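Local coordinates for protein possible thiamine biosynthesis enzyme (PDB 2X7Q) that is of unknown function but has the periplasmic binding protein fold and may bind a small ligand, possibly linked to thiamine biosynthesis, at residues A[28-39]-A[222-233]. The protein carries 1 engineered substitution. Residues are numbered along the deposited sequence; the frame is centred on the assembly and turned at random.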
loop_
_atom_site.group_PDB
_atom_site.type_symbol
_atom_site.label_atom_id
_atom_site.label_comp_id
_atom_site.label_asym_id
_atom_site.label_seq_id
_atom_site.Cartn_x
_atom_site.Cartn_y
_atom_site.Cartn_z
ATOM N N THR A 28 11.402 -0.834 -4.406
ATOM C CA THR A 28 12.643 -1.210 -5.079
ATOM C C THR A 28 12.681 -0.822 -6.562
ATOM O O THR A 28 13.630 -0.177 -7.003
ATOM C CB THR A 28 12.943 -2.717 -4.914
ATOM O OG1 THR A 28 13.268 -2.995 -3.547
ATOM C CG2 THR A 28 14.109 -3.127 -5.789
ATOM N N PRO A 29 11.654 -1.215 -7.334
ATOM C CA PRO A 29 11.632 -0.885 -8.765
ATOM C C PRO A 29 11.759 0.615 -9.019
ATOM O O PRO A 29 12.390 1.017 -9.996
ATOM C CB PRO A 29 10.254 -1.380 -9.213
ATOM C CG PRO A 29 9.921 -2.470 -8.260
ATOM C CD PRO A 29 10.490 -2.030 -6.942
ATOM N N LEU A 30 11.164 1.428 -8.153
ATOM C CA LEU A 30 11.255 2.878 -8.283
ATOM C C LEU A 30 12.704 3.340 -8.196
ATOM O O LEU A 30 13.130 4.218 -8.943
ATOM C CB LEU A 30 10.422 3.568 -7.202
ATOM C CG LEU A 30 8.914 3.314 -7.217
ATOM C CD1 LEU A 30 8.238 4.029 -6.057
ATOM C CD2 LEU A 30 8.317 3.756 -8.539
ATOM N N PHE A 31 13.460 2.737 -7.283
ATOM C CA PHE A 31 14.859 3.099 -7.087
ATOM C C PHE A 31 15.714 2.795 -8.313
ATOM O O PHE A 31 16.452 3.655 -8.792
ATOM C CB PHE A 31 15.428 2.384 -5.860
ATOM C CG PHE A 31 16.929 2.381 -5.805
ATOM C CD1 PHE A 31 17.627 3.516 -5.422
ATOM C CD2 PHE A 31 17.643 1.241 -6.138
ATOM C CE1 PHE A 31 19.008 3.513 -5.376
ATOM C CE2 PHE A 31 19.023 1.231 -6.091
ATOM C CZ PHE A 31 19.707 2.370 -5.709
ATOM N N PHE A 32 15.616 1.566 -8.812
ATOM C CA PHE A 32 16.415 1.137 -9.957
ATOM C C PHE A 32 16.106 1.952 -11.212
ATOM O O PHE A 32 16.979 2.160 -12.052
ATOM C CB PHE A 32 16.223 -0.360 -10.225
ATOM C CG PHE A 32 16.947 -1.251 -9.249
ATOM C CD1 PHE A 32 16.249 -1.988 -8.306
ATOM C CD2 PHE A 32 18.331 -1.343 -9.272
ATOM C CE1 PHE A 32 16.917 -2.806 -7.410
ATOM C CE2 PHE A 32 19.003 -2.158 -8.377
ATOM C CZ PHE A 32 18.294 -2.888 -7.446
ATOM N N ALA A 33 14.864 2.408 -11.335
ATOM C CA ALA A 33 14.478 3.272 -12.445
ATOM C C ALA A 33 15.294 4.562 -12.423
ATOM O O ALA A 33 15.642 5.107 -13.469
ATOM C CB ALA A 33 12.992 3.580 -12.389
ATOM N N GLN A 34 15.595 5.041 -11.220
ATOM C CA GLN A 34 16.401 6.244 -11.045
ATOM C C GLN A 34 17.885 5.926 -11.204
ATOM O O GLN A 34 18.630 6.686 -11.822
ATOM C CB GLN A 34 16.139 6.868 -9.671
ATOM C CG GLN A 34 16.937 8.135 -9.390
ATOM C CD GLN A 34 16.694 8.684 -7.996
ATOM O OE1 GLN A 34 15.951 9.650 -7.818
ATOM N NE2 GLN A 34 17.320 8.070 -7.001
ATOM N N GLN A 35 18.305 4.796 -10.642
ATOM C CA GLN A 35 19.694 4.354 -10.733
ATOM C C GLN A 35 20.127 4.179 -12.185
ATOM O O GLN A 35 21.225 4.582 -12.567
ATOM C CB GLN A 35 19.889 3.039 -9.975
ATOM C CG GLN A 35 21.320 2.519 -9.986
ATOM C CD GLN A 35 21.435 1.108 -9.437
ATOM O OE1 GLN A 35 21.915 0.900 -8.322
ATOM N NE2 GLN A 35 20.990 0.132 -10.218
ATOM N N GLN A 36 19.256 3.578 -12.989
ATOM C CA GLN A 36 19.559 3.317 -14.392
ATOM C C GLN A 36 19.200 4.510 -15.272
ATOM O O GLN A 36 19.349 4.460 -16.493
ATOM C CB GLN A 36 18.833 2.059 -14.873
ATOM C CG GLN A 36 19.184 0.807 -14.082
ATOM C CD GLN A 36 20.658 0.461 -14.162
ATOM O OE1 GLN A 36 21.289 0.152 -13.152
ATOM N NE2 GLN A 36 21.213 0.512 -15.366
ATOM N N GLY A 37 18.724 5.581 -14.643
ATOM C CA GLY A 37 18.415 6.812 -15.347
ATOM C C GLY A 37 17.265 6.697 -16.329
ATOM O O GLY A 37 17.245 7.385 -17.351
ATOM N N TYR A 38 16.303 5.833 -16.022
ATOM C CA TYR A 38 15.140 5.659 -16.884
ATOM C C TYR A 38 14.260 6.907 -16.899
ATOM O O TYR A 38 13.652 7.234 -17.917
ATOM C CB TYR A 38 14.317 4.443 -16.455
ATOM C CG TYR A 38 15.018 3.120 -16.651
ATOM C CD1 TYR A 38 15.589 2.789 -17.872
ATOM C CD2 TYR A 38 15.091 2.191 -15.621
ATOM C CE1 TYR A 38 16.228 1.578 -18.056
ATOM C CE2 TYR A 38 15.724 0.977 -15.795
ATOM C CZ TYR A 38 16.292 0.675 -17.015
ATOM O OH TYR A 38 16.924 -0.535 -17.199
ATOM N N TYR A 39 14.188 7.599 -15.767
ATOM C CA TYR A 39 13.374 8.805 -15.666
ATOM C C TYR A 39 13.883 9.898 -16.604
ATOM O O TYR A 39 13.114 10.469 -17.376
ATOM C CB TYR A 39 13.338 9.318 -14.225
ATOM C CG TYR A 39 12.750 8.331 -13.240
ATOM C CD1 TYR A 39 13.507 7.839 -12.186
ATOM C CD2 TYR A 39 11.441 7.888 -13.369
ATOM C CE1 TYR A 39 12.978 6.939 -11.282
ATOM C CE2 TYR A 39 10.901 6.985 -12.472
ATOM C CZ TYR A 39 11.675 6.514 -11.429
ATOM O OH TYR A 39 11.141 5.615 -10.537
ATOM N N PHE A 222 6.209 8.676 -16.824
ATOM C CA PHE A 222 6.610 8.182 -15.512
ATOM C C PHE A 222 6.236 6.713 -15.361
ATOM O O PHE A 222 7.041 5.903 -14.906
ATOM C CB PHE A 222 5.959 9.007 -14.399
ATOM C CG PHE A 222 6.138 8.422 -13.026
ATOM C CD1 PHE A 222 7.334 8.577 -12.342
ATOM C CD2 PHE A 222 5.110 7.721 -12.419
ATOM C CE1 PHE A 222 7.500 8.038 -11.077
ATOM C CE2 PHE A 222 5.271 7.181 -11.156
ATOM C CZ PHE A 222 6.466 7.339 -10.485
ATOM N N ILE A 223 5.009 6.375 -15.744
ATOM C CA ILE A 223 4.538 4.998 -15.676
ATOM C C ILE A 223 5.383 4.092 -16.565
ATOM O O ILE A 223 5.736 2.979 -16.174
ATOM C CB ILE A 223 3.057 4.886 -16.087
ATOM C CG1 ILE A 223 2.176 5.686 -15.123
ATOM C CG2 ILE A 223 2.622 3.432 -16.120
ATOM C CD1 ILE A 223 0.697 5.605 -15.436
ATOM N N ASP A 224 5.709 4.575 -17.760
ATOM C CA ASP A 224 6.559 3.825 -18.679
ATOM C C ASP A 224 7.944 3.605 -18.075
ATOM O O ASP A 224 8.540 2.544 -18.240
ATOM C CB ASP A 224 6.673 4.546 -20.024
ATOM C CG ASP A 224 5.377 4.527 -20.806
ATOM O OD1 ASP A 224 4.478 3.741 -20.449
ATOM O OD2 ASP A 224 5.259 5.288 -21.788
ATOM N N ALA A 225 8.451 4.613 -17.371
ATOM C CA ALA A 225 9.749 4.512 -16.716
ATOM C C ALA A 225 9.691 3.480 -15.594
ATOM O O ALA A 225 10.634 2.718 -15.391
ATOM C CB ALA A 225 10.177 5.866 -16.174
ATOM N N VAL A 226 8.580 3.468 -14.865
ATOM C CA VAL A 226 8.362 2.487 -13.809
ATOM C C VAL A 226 8.299 1.079 -14.393
ATOM O O VAL A 226 8.779 0.126 -13.785
ATOM C CB VAL A 226 7.068 2.780 -13.023
ATOM C CG1 VAL A 226 6.775 1.661 -12.039
ATOM C CG2 VAL A 226 7.174 4.118 -12.306
ATOM N N ASN A 227 7.717 0.958 -15.582
ATOM C CA ASN A 227 7.635 -0.327 -16.266
ATOM C C ASN A 227 9.022 -0.898 -16.534
ATOM O O ASN A 227 9.250 -2.097 -16.387
ATOM C CB ASN A 227 6.864 -0.189 -17.583
ATOM C CG ASN A 227 6.645 -1.521 -18.274
ATOM O OD1 ASN A 227 7.596 -2.220 -18.627
ATOM N ND2 ASN A 227 5.383 -1.881 -18.469
ATOM N N GLN A 228 9.945 -0.030 -16.935
ATOM C CA GLN A 228 11.325 -0.433 -17.176
ATOM C C GLN A 228 12.030 -0.727 -15.856
ATOM O O GLN A 228 12.860 -1.630 -15.776
ATOM C CB GLN A 228 12.078 0.654 -17.948
ATOM C CG GLN A 228 11.670 0.779 -19.408
ATOM C CD GLN A 228 12.513 1.782 -20.168
ATOM O OE1 GLN A 228 12.847 2.845 -19.649
ATOM N NE2 GLN A 228 12.859 1.449 -21.406
ATOM N N GLY A 229 11.695 0.042 -14.825
ATOM C CA GLY A 229 12.258 -0.166 -13.503
ATOM C C GLY A 229 11.847 -1.512 -12.939
ATOM O O GLY A 229 12.616 -2.162 -12.232
ATOM N N ILE A 230 10.627 -1.927 -13.261
ATOM C CA ILE A 230 10.117 -3.224 -12.840
ATOM C C ILE A 230 10.832 -4.355 -13.575
ATOM O O ILE A 230 11.188 -5.367 -12.972
ATOM C CB ILE A 230 8.599 -3.338 -13.087
ATOM C CG1 ILE A 230 7.833 -2.403 -12.148
ATOM C CG2 ILE A 230 8.136 -4.771 -12.904
ATOM C CD1 ILE A 230 6.331 -2.459 -12.321
ATOM N N GLN A 231 11.036 -4.181 -14.876
ATOM C CA GLN A 231 11.722 -5.186 -15.677
ATOM C C GLN A 231 13.157 -5.376 -15.195
ATOM O O GLN A 231 13.636 -6.502 -15.085
ATOM C CB GLN A 231 11.702 -4.810 -17.161
ATOM C CG GLN A 231 12.393 -5.823 -18.065
ATOM C CD GLN A 231 12.362 -5.427 -19.528
ATOM O OE1 GLN A 231 11.829 -4.380 -19.889
ATOM N NE2 GLN A 231 12.935 -6.270 -20.379
ATOM N N TYR A 232 13.841 -4.272 -14.908
ATOM C CA TYR A 232 15.203 -4.338 -14.396
ATOM C C TYR A 232 15.237 -5.131 -13.096
ATOM O O TYR A 232 16.059 -6.028 -12.931
ATOM C CB TYR A 232 15.772 -2.934 -14.175
ATOM C CG TYR A 232 17.241 -2.929 -13.805
ATOM C CD1 TYR A 232 17.649 -3.075 -12.484
ATOM C CD2 TYR A 232 18.221 -2.786 -14.780
ATOM C CE1 TYR A 232 18.993 -3.076 -12.147
ATOM C CE2 TYR A 232 19.565 -2.785 -14.453
ATOM C CZ TYR A 232 19.944 -2.931 -13.137
ATOM O OH TYR A 232 21.277 -2.931 -12.810
ATOM N N TYR A 233 14.337 -4.794 -12.179
ATOM C CA TYR A 233 14.223 -5.512 -10.918
ATOM C C TYR A 233 14.067 -7.006 -11.162
ATOM O O TYR A 233 14.770 -7.817 -10.564
ATOM C CB TYR A 233 13.033 -4.985 -10.111
ATOM C CG TYR A 233 12.610 -5.903 -8.984
ATOM C CD1 TYR A 233 13.208 -5.821 -7.733
ATOM C CD2 TYR A 233 11.618 -6.856 -9.175
ATOM C CE1 TYR A 233 12.827 -6.663 -6.705
ATOM C CE2 TYR A 233 11.231 -7.702 -8.155
ATOM C CZ TYR A 233 11.838 -7.599 -6.922
ATOM O OH TYR A 233 11.457 -8.436 -5.903
HETATM O O HOH W 1 15.022 -2.731 -18.114
#
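Ala33 of helix 28-35 meets Gly229 in segment 222-233 of helix 216-235 where the two segment axes come within 7.6 Å at an angle of 102°, Ala33 CA and Gly229 CA lying 4.2 Å apart. With no side chain on Gly229, its CA lies 3.7 Å from Pro29 O and also touches Ala33 CB. A Schellman motif ends the first helix at Gly37 and turns the chain so that the Tyr38 side chain packs onto the second helix as a knob among Ala225, Gln228, Gly229 and Tyr232. Gln228 CB sits over one face of the Tyr38 ring, 4.0 Å from its centroid, with Gln36 CB on the opposite face; a water joins Tyr38 OH and, weakly, Gln228 O. In this periplasmic binding protein fold, the contact links the helix after strand 17-21 to the long helix 216-235 beside the same five-stranded sheet, where Tyr94 of strand 88-95 touches Pro29, Leu30 and Val226. The Tyr232 ring, whose CG is anti to the backbone N (chi1 -173°), turns one face to Gln36, while Phe32 CD2 comes obliquely to Tyr232 CE1 at 3.4 Å from that same side. The Gln36 chain bends at CG and lays its amide nearly parallel to the Tyr232 ring, Gln36 CG 3.8 Å from the ring centroid. Tyr232 OH is hydrogen-bonded to Glu239, while Gln36 OE1 accepts a bond from Gln35 NE2. Tyr39 lies rim to rim with Phe222, the planes 11° apart, and its CD2 packs on Ala225 CB; Tyr39 OH donates to Leu30 O, 2.9 Å away in the carbonyl plane.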